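Local coordinates for putative glycosyl hydrolase (Bacteroides thetaiotaomicron VPI-5482, PDB 3K11), which is of unproven function but is probably a glycoside hydrolase of family 88, at residues A[300-313]-A[350-364]. Residues are numbered along the deposited sequence; the frame is centred on the assembly and turned at random. Where two conformers were deposited one is given.
Sequences VRGVTALQSGEGFW and YGPVAQLGWHAVAGK. With EDO (1,2-ethanediol), chain C.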
ATOM      1  N   VAL A 300     -18.552  -0.909   2.805  1.00 22.73           N
ATOM      2  CA  VAL A 300     -18.163  -1.778   3.918  1.00 22.39           C
ATOM      3  C   VAL A 300     -16.925  -2.610   3.536  1.00 22.60           C
ATOM      4  O   VAL A 300     -15.938  -2.701   4.311  1.00 24.01           O
ATOM      5  CB  VAL A 300     -19.299  -2.685   4.377  1.00 22.97           C
ATOM      6  CG1 VAL A 300     -18.774  -3.862   5.243  1.00 21.40           C
ATOM      7  CG2 VAL A 300     -20.351  -1.917   5.138  1.00 19.02           C
ATOM      8  N   ARG A 301     -16.968  -3.227   2.360  0.50 24.76           N
ATOM      9  CA  ARG A 301     -15.861  -4.053   1.921  0.50 23.90           C
ATOM     10  C   ARG A 301     -14.556  -3.263   1.748  0.50 25.44           C
ATOM     11  O   ARG A 301     -13.481  -3.774   2.065  0.50 26.49           O
ATOM     12  CB  ARG A 301     -16.225  -4.808   0.636  0.50 25.29           C
ATOM     13  CG  ARG A 301     -17.230  -5.929   0.858  0.50 26.94           C
ATOM     14  CD  ARG A 301     -17.362  -6.805  -0.384  0.50 28.53           C
ATOM     15  NE  ARG A 301     -18.095  -6.145  -1.450  0.50 26.88           N
ATOM     16  CZ  ARG A 301     -19.427  -6.158  -1.583  0.50 25.96           C
ATOM     17  NH1 ARG A 301     -20.235  -6.772  -0.707  0.50 30.30           N
ATOM     18  NH2 ARG A 301     -19.976  -5.499  -2.584  0.50 23.06           N
ATOM     19  N   GLY A 302     -14.642  -2.048   1.218  1.00 24.33           N
ATOM     20  CA  GLY A 302     -13.445  -1.210   0.999  1.00 26.37           C
ATOM     21  C   GLY A 302     -12.854  -0.696   2.278  1.00 25.71           C
ATOM     22  O   GLY A 302     -11.653  -0.696   2.439  1.00 25.75           O
ATOM     23  N   VAL A 303     -13.699  -0.239   3.187  1.00 23.09           N
ATOM     24  CA  VAL A 303     -13.242   0.270   4.481  1.00 22.58           C
ATOM     25  C   VAL A 303     -12.620  -0.837   5.312  1.00 24.65           C
ATOM     26  O   VAL A 303     -11.508  -0.683   5.845  1.00 22.80           O
ATOM     27  CB  VAL A 303     -14.388   0.991   5.289  1.00 24.32           C
ATOM     28  CG1 VAL A 303     -13.947   1.242   6.780  1.00 24.73           C
ATOM     29  CG2 VAL A 303     -14.815   2.323   4.563  1.00 22.61           C
ATOM     30  N   THR A 304     -13.311  -1.972   5.443  1.00 23.11           N
ATOM     31  CA  THR A 304     -12.879  -2.973   6.385  1.00 23.96           C
ATOM     32  C   THR A 304     -11.555  -3.578   5.969  1.00 25.43           C
ATOM     33  O   THR A 304     -10.757  -3.908   6.816  1.00 24.18           O
ATOM     34  CB  THR A 304     -13.891  -4.064   6.566  1.00 25.15           C
ATOM     35  OG1 THR A 304     -14.263  -4.584   5.282  1.00 23.34           O
ATOM     36  CG2 THR A 304     -15.155  -3.545   7.280  1.00 22.22           C
ATOM     37  N   ALA A 305     -11.310  -3.687   4.672  1.00 23.11           N
ATOM     38  CA  ALA A 305     -10.035  -4.242   4.174  1.00 24.22           C
ATOM     39  C   ALA A 305      -8.847  -3.422   4.643  1.00 27.23           C
ATOM     40  O   ALA A 305      -7.729  -3.923   4.621  1.00 25.50           O
ATOM     41  CB  ALA A 305     -10.040  -4.300   2.665  1.00 25.07           C
ATOM     42  N   LEU A 306      -9.069  -2.146   4.981  1.00 24.64           N
ATOM     43  CA  LEU A 306      -7.963  -1.270   5.359  1.00 21.50           C
ATOM     44  C   LEU A 306      -7.820  -1.031   6.861  1.00 23.44           C
ATOM     45  O   LEU A 306      -7.041  -0.173   7.291  1.00 24.45           O
ATOM     46  CB  LEU A 306      -8.102   0.044   4.608  1.00 23.56           C
ATOM     47  CG  LEU A 306      -8.002  -0.129   3.076  1.00 23.71           C
ATOM     48  CD1 LEU A 306      -8.485   1.204   2.367  1.00 25.01           C
ATOM     49  CD2 LEU A 306      -6.561  -0.546   2.659  1.00 23.67           C
ATOM     50  N   GLN A 307      -8.515  -1.820   7.667  1.00 24.78           N
ATOM     51  CA  GLN A 307      -8.316  -1.748   9.097  1.00 24.83           C
ATOM     52  C   GLN A 307      -6.860  -2.090   9.414  1.00 23.71           C
ATOM     53  O   GLN A 307      -6.311  -3.079   8.901  1.00 22.87           O
ATOM     54  CB  GLN A 307      -9.218  -2.756   9.810  1.00 22.40           C
ATOM     55  CG  GLN A 307      -9.217  -2.571  11.340  1.00 20.54           C
ATOM     56  CD  GLN A 307     -10.172  -3.516  12.028  1.00 20.97           C
ATOM     57  OE1 GLN A 307     -10.367  -4.613  11.565  1.00 22.42           O
ATOM     58  NE2 GLN A 307     -10.734  -3.098  13.162  1.00 21.33           N
ATOM     59  N   SER A 308      -6.222  -1.297  10.270  1.00 23.07           N
ATOM     60  CA  SER A 308      -4.846  -1.555  10.676  1.00 23.24           C
ATOM     61  C   SER A 308      -4.764  -2.698  11.652  1.00 26.09           C
ATOM     62  O   SER A 308      -5.765  -3.117  12.258  1.00 22.54           O
ATOM     63  CB  SER A 308      -4.220  -0.308  11.371  1.00 22.99           C
ATOM     64  OG  SER A 308      -4.698  -0.212  12.730  1.00 22.79           O
ATOM     65  N   GLY A 309      -3.545  -3.187  11.845  1.00 25.03           N
ATOM     66  CA  GLY A 309      -3.246  -4.172  12.852  1.00 22.87           C
ATOM     67  C   GLY A 309      -3.502  -3.765  14.285  1.00 23.57           C
ATOM     68  O   GLY A 309      -3.476  -4.598  15.167  1.00 24.82           O
ATOM     69  N   GLU A 310      -3.732  -2.468  14.519  1.00 23.44           N
ATOM     70  CA  GLU A 310      -4.046  -1.936  15.824  1.00 23.93           C
ATOM     71  C   GLU A 310      -5.548  -1.770  16.001  1.00 25.20           C
ATOM     72  O   GLU A 310      -6.005  -1.377  17.083  1.00 26.12           O
ATOM     73  CB  GLU A 310      -3.367  -0.573  16.061  1.00 24.62           C
ATOM     74  CG  GLU A 310      -1.844  -0.647  15.960  1.00 23.93           C
ATOM     75  CD  GLU A 310      -1.269  -1.737  16.842  1.00 25.69           C
ATOM     76  OE1 GLU A 310      -1.660  -1.838  18.036  1.00 28.51           O
ATOM     77  OE2 GLU A 310      -0.428  -2.515  16.348  1.00 29.03           O
ATOM     78  N   GLY A 311      -6.316  -2.062  14.949  1.00 25.90           N
ATOM     79  CA  GLY A 311      -7.781  -1.971  15.026  1.00 20.99           C
ATOM     80  C   GLY A 311      -8.320  -0.623  14.571  1.00 23.02           C
ATOM     81  O   GLY A 311      -9.455  -0.514  14.174  1.00 24.49           O
ATOM     82  N   PHE A 312      -7.493   0.402  14.644  1.00 23.13           N
ATOM     83  CA  PHE A 312      -7.838   1.722  14.136  1.00 23.27           C
ATOM     84  C   PHE A 312      -7.740   1.723  12.611  1.00 22.64           C
ATOM     85  O   PHE A 312      -7.044   0.892  12.003  1.00 25.18           O
ATOM     86  CB  PHE A 312      -6.831   2.759  14.636  1.00 24.07           C
ATOM     87  CG  PHE A 312      -6.849   2.982  16.112  1.00 23.16           C
ATOM     88  CD1 PHE A 312      -7.769   3.858  16.684  1.00 24.30           C
ATOM     89  CD2 PHE A 312      -5.934   2.333  16.942  1.00 24.37           C
ATOM     90  CE1 PHE A 312      -7.776   4.072  18.060  1.00 23.59           C
ATOM     91  CE2 PHE A 312      -5.918   2.561  18.306  1.00 23.69           C
ATOM     92  CZ  PHE A 312      -6.877   3.391  18.874  1.00 25.78           C
ATOM     93  N   TRP A 313      -8.365   2.729  12.019  1.00 22.90           N
ATOM     94  CA  TRP A 313      -8.152   3.072  10.633  1.00 22.88           C
ATOM     95  C   TRP A 313      -7.279   4.333  10.520  1.00 21.68           C
ATOM     96  O   TRP A 313      -7.142   5.123  11.463  1.00 23.83           O
ATOM     97  CB  TRP A 313      -9.488   3.249   9.923  1.00 24.90           C
ATOM     98  CG  TRP A 313     -10.210   1.989   9.608  1.00 23.21           C
ATOM     99  CD1 TRP A 313     -10.226   1.351   8.384  1.00 23.85           C
ATOM    100  CD2 TRP A 313     -11.018   1.189  10.478  1.00 23.06           C
ATOM    101  NE1 TRP A 313     -11.001   0.216   8.450  1.00 23.11           N
ATOM    102  CE2 TRP A 313     -11.497   0.097   9.715  1.00 23.76           C
ATOM    103  CE3 TRP A 313     -11.386   1.270  11.827  1.00 21.37           C
ATOM    104  CZ2 TRP A 313     -12.326  -0.875  10.244  1.00 24.43           C
ATOM    105  CZ3 TRP A 313     -12.268   0.311  12.346  1.00 20.63           C
ATOM    106  CH2 TRP A 313     -12.713  -0.748  11.557  1.00 22.74           C
ATOM    107  N   TYR A 350     -17.755  -9.876   9.911  1.00 23.44           N
ATOM    108  CA  TYR A 350     -17.532  -8.538  10.410  1.00 22.58           C
ATOM    109  C   TYR A 350     -17.546  -8.350  11.914  1.00 22.01           C
ATOM    110  O   TYR A 350     -17.093  -7.333  12.395  1.00 24.32           O
ATOM    111  CB  TYR A 350     -18.485  -7.550   9.704  1.00 25.71           C
ATOM    112  CG  TYR A 350     -18.198  -7.480   8.221  1.00 22.44           C
ATOM    113  CD1 TYR A 350     -16.980  -7.001   7.746  1.00 24.15           C
ATOM    114  CD2 TYR A 350     -19.127  -7.959   7.281  1.00 21.79           C
ATOM    115  CE1 TYR A 350     -16.712  -6.968   6.408  1.00 25.14           C
ATOM    116  CE2 TYR A 350     -18.833  -7.946   5.898  1.00 22.74           C
ATOM    117  CZ  TYR A 350     -17.630  -7.428   5.479  1.00 24.23           C
ATOM    118  OH  TYR A 350     -17.314  -7.355   4.117  1.00 25.62           O
ATOM    119  N   GLY A 351     -18.116  -9.287  12.682  1.00 21.55           N
ATOM    120  CA  GLY A 351     -18.140  -9.123  14.118  1.00 22.83           C
ATOM    121  C   GLY A 351     -16.766  -8.874  14.710  1.00 22.36           C
ATOM    122  O   GLY A 351     -16.596  -7.989  15.532  1.00 20.75           O
ATOM    123  N   PRO A 352     -15.772  -9.665  14.298  1.00 21.20           N
ATOM    124  CA  PRO A 352     -14.420  -9.460  14.835  1.00 22.86           C
ATOM    125  C   PRO A 352     -13.754  -8.144  14.451  1.00 23.03           C
ATOM    126  O   PRO A 352     -12.912  -7.633  15.211  1.00 23.26           O
ATOM    127  CB  PRO A 352     -13.662 -10.661  14.286  1.00 22.37           C
ATOM    128  CG  PRO A 352     -14.702 -11.701  14.100  1.00 24.81           C
ATOM    129  CD  PRO A 352     -15.844 -10.905  13.505  1.00 21.18           C
ATOM    130  N   VAL A 353     -14.138  -7.594  13.299  1.00 23.09           N
ATOM    131  CA  VAL A 353     -13.697  -6.275  12.859  1.00 20.98           C
ATOM    132  C   VAL A 353     -14.220  -5.207  13.809  1.00 23.66           C
ATOM    133  O   VAL A 353     -13.480  -4.375  14.304  1.00 22.64           O
ATOM    134  CB  VAL A 353     -14.156  -5.981  11.429  1.00 21.61           C
ATOM    135  CG1 VAL A 353     -13.667  -4.576  10.973  1.00 20.29           C
ATOM    136  CG2 VAL A 353     -13.606  -7.071  10.461  1.00 22.38           C
ATOM    137  N   ALA A 354     -15.516  -5.253  14.074  1.00 23.40           N
ATOM    138  CA  ALA A 354     -16.145  -4.321  14.993  1.00 23.70           C
ATOM    139  C   ALA A 354     -15.548  -4.481  16.393  1.00 23.68           C
ATOM    140  O   ALA A 354     -15.261  -3.499  17.092  1.00 23.46           O
ATOM    141  CB  ALA A 354     -17.671  -4.532  14.995  1.00 19.17           C
ATOM    142  N   GLN A 355     -15.406  -5.726  16.844  1.00 23.14           N
ATOM    143  CA  GLN A 355     -14.912  -5.987  18.182  1.00 20.54           C
ATOM    144  C   GLN A 355     -13.484  -5.439  18.392  1.00 23.30           C
ATOM    145  O   GLN A 355     -13.191  -4.812  19.413  1.00 25.30           O
ATOM    146  CB  GLN A 355     -14.973  -7.492  18.450  1.00 23.32           C
ATOM    147  CG  GLN A 355     -14.587  -7.887  19.896  1.00 25.68           C
ATOM    148  CD  GLN A 355     -15.432  -8.985  20.480  1.00 26.11           C
ATOM    149  OE1 GLN A 355     -16.592  -9.161  20.113  1.00 27.69           O
ATOM    150  NE2 GLN A 355     -14.888  -9.677  21.463  1.00 24.27           N
ATOM    151  N   LEU A 356     -12.604  -5.683  17.440  1.00 22.56           N
ATOM    152  CA  LEU A 356     -11.227  -5.192  17.487  1.00 22.73           C
ATOM    153  C   LEU A 356     -11.245  -3.679  17.446  1.00 22.58           C
ATOM    154  O   LEU A 356     -10.481  -2.991  18.158  1.00 22.66           O
ATOM    155  CB  LEU A 356     -10.424  -5.721  16.302  1.00 21.57           C
ATOM    156  CG  LEU A 356      -9.014  -5.155  16.169  1.00 25.08           C
ATOM    157  CD1 LEU A 356      -8.147  -5.450  17.426  1.00 21.14           C
ATOM    158  CD2 LEU A 356      -8.321  -5.604  14.879  1.00 20.72           C
ATOM    159  N   GLY A 357     -12.073  -3.122  16.569  1.00 24.73           N
ATOM    160  CA  GLY A 357     -12.190  -1.661  16.524  1.00 24.25           C
ATOM    161  C   GLY A 357     -12.625  -1.057  17.840  1.00 23.08           C
ATOM    162  O   GLY A 357     -12.146   0.027  18.206  1.00 24.94           O
ATOM    163  N   TRP A 358     -13.551  -1.721  18.549  1.00 24.56           N
ATOM    164  CA  TRP A 358     -13.960  -1.279  19.874  1.00 24.42           C
ATOM    165  C   TRP A 358     -12.793  -1.348  20.877  1.00 21.59           C
ATOM    166  O   TRP A 358     -12.588  -0.417  21.642  1.00 24.37           O
ATOM    167  CB  TRP A 358     -15.214  -2.022  20.425  1.00 25.54           C
ATOM    168  CG  TRP A 358     -15.533  -1.429  21.796  1.00 22.80           C
ATOM    169  CD1 TRP A 358     -15.171  -1.942  22.972  1.00 24.09           C
ATOM    170  CD2 TRP A 358     -16.030  -0.118  22.068  1.00 26.34           C
ATOM    171  NE1 TRP A 358     -15.504  -1.101  23.986  1.00 25.39           N
ATOM    172  CE2 TRP A 358     -15.997   0.053  23.462  1.00 23.48           C
ATOM    173  CE3 TRP A 358     -16.482   0.933  21.271  1.00 25.89           C
ATOM    174  CZ2 TRP A 358     -16.480   1.194  24.097  1.00 23.53           C
ATOM    175  CZ3 TRP A 358     -16.926   2.092  21.892  1.00 27.02           C
ATOM    176  CH2 TRP A 358     -16.895   2.228  23.289  1.00 24.37           C
ATOM    177  N   HIS A 359     -12.035  -2.439  20.878  1.00 23.42           N
ATOM    178  CA  HIS A 359     -10.861  -2.523  21.756  1.00 24.60           C
ATOM    179  C   HIS A 359      -9.933  -1.334  21.520  1.00 25.01           C
ATOM    180  O   HIS A 359      -9.414  -0.725  22.475  1.00 25.17           O
ATOM    181  CB  HIS A 359     -10.086  -3.818  21.524  1.00 24.33           C
ATOM    182  CG  HIS A 359     -10.680  -5.019  22.193  1.00 27.06           C
ATOM    183  ND1 HIS A 359     -10.875  -5.100  23.558  1.00 34.13           N
ATOM    184  CD2 HIS A 359     -11.111  -6.196  21.681  1.00 27.23           C
ATOM    185  CE1 HIS A 359     -11.403  -6.279  23.851  1.00 32.25           C
ATOM    186  NE2 HIS A 359     -11.536  -6.972  22.733  1.00 26.03           N
ATOM    187  N   ALA A 360      -9.754  -0.991  20.244  1.00 23.66           N
ATOM    188  CA  ALA A 360      -8.888   0.105  19.830  1.00 22.46           C
ATOM    189  C   ALA A 360      -9.422   1.427  20.427  1.00 23.72           C
ATOM    190  O   ALA A 360      -8.734   2.148  21.131  1.00 23.27           O
ATOM    191  CB  ALA A 360      -8.841   0.204  18.305  1.00 22.52           C
ATOM    192  N   VAL A 361     -10.682   1.692  20.179  1.00 25.26           N
ATOM    193  CA  VAL A 361     -11.313   2.914  20.646  1.00 24.09           C
ATOM    194  C   VAL A 361     -11.349   3.025  22.191  1.00 24.92           C
ATOM    195  O   VAL A 361     -11.070   4.099  22.768  1.00 24.34           O
ATOM    196  CB  VAL A 361     -12.763   2.986  20.039  1.00 30.36           C
ATOM    197  CG1 VAL A 361     -13.601   3.978  20.695  1.00 29.83           C
ATOM    198  CG2 VAL A 361     -12.647   3.266  18.511  1.00 28.49           C
ATOM    199  N   ALA A 362     -11.712   1.942  22.866  1.00 23.27           N
ATOM    200  CA  ALA A 362     -11.801   1.967  24.309  1.00 26.00           C
ATOM    201  C   ALA A 362     -10.433   2.319  24.925  1.00 25.88           C
ATOM    202  O   ALA A 362     -10.365   2.952  25.956  1.00 26.08           O
ATOM    203  CB  ALA A 362     -12.349   0.634  24.842  1.00 23.13           C
ATOM    204  N   GLY A 363      -9.361   1.905  24.285  1.00 25.83           N
ATOM    205  CA  GLY A 363      -8.004   2.275  24.705  1.00 27.49           C
ATOM    206  C   GLY A 363      -7.671   3.751  24.610  1.00 27.13           C
ATOM    207  O   GLY A 363      -6.662   4.189  25.156  1.00 27.25           O
ATOM    208  N   LYS A 364      -8.517   4.529  23.955  1.00 25.05           N
ATOM    209  CA  LYS A 364      -8.315   5.976  23.817  1.00 23.51           C
ATOM    210  C   LYS A 364      -9.262   6.773  24.711  1.00 25.44           C
ATOM    211  O   LYS A 364      -9.274   7.994  24.665  1.00 26.27           O
ATOM    212  CB  LYS A 364      -8.488   6.379  22.369  1.00 24.07           C
ATOM    213  CG  LYS A 364      -7.416   5.799  21.464  1.00 26.55           C
ATOM    214  CD  LYS A 364      -6.102   6.516  21.648  1.00 30.67           C
ATOM    215  CE  LYS A 364      -4.995   5.757  20.930  1.00 40.04           C
ATOM    216  NZ  LYS A 364      -3.688   6.447  21.114  1.00 39.28           N
TER
HETATM  217  C1  EDO C   2      -4.680  -5.014  19.708  1.00 31.34           C
HETATM  218  O1  EDO C   2      -5.268  -3.879  20.361  1.00 29.71           O
HETATM  219  C2  EDO C   2      -3.575  -4.547  18.804  1.00 28.09           C
HETATM  220  O2  EDO C   2      -2.442  -3.995  19.532  1.00 27.94           O
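V300 lays CG1 over one face of the Y350 ring, 4.0 Å from its centroid and offset toward the rim. R301 passes the Y350 hydroxyl with CG, and both side chains end on D258 of the second subunit, the guanidinium in a salt bridge and Y350 OH in a hydrogen bond. T304 meets the ring at its edge, OG1 lying 3.6 Å from Y350 CE1. Past the helix end, Q307 reaches across with CG anti to the backbone N (chi1 -171°) and the rest of the chain extended, running alongside V353 in the opposite direction with OE1 against V353 CG1. Its NE2 gives a hydrogen bond of 3.2 Å to V353 O, which also accepts from G357 N on the other face of the carbonyl, and a second one of 3.1 Å to G311 O, close to the amide plane. Shortening this side chain to an alanine is likely to leave G311 O without this donor and to cut the loop's hydrogen bond to helix 347-362. G311 sits against the helix, its CA 3.6 Å from L356 CG; a side chain there would clash with L356 O. F312 then takes A360 CB over the centre of its ring, 3.7 Å from the centroid and 9° off the normal, with K364 CG at the edge. Finally W313 turns its ring edge to V353 CG1. Here a helix C-terminus and the loop after it pack on a later helix beside the second subunit, consistent with the (alpha/alpha)6 barrel characteristic of family 88.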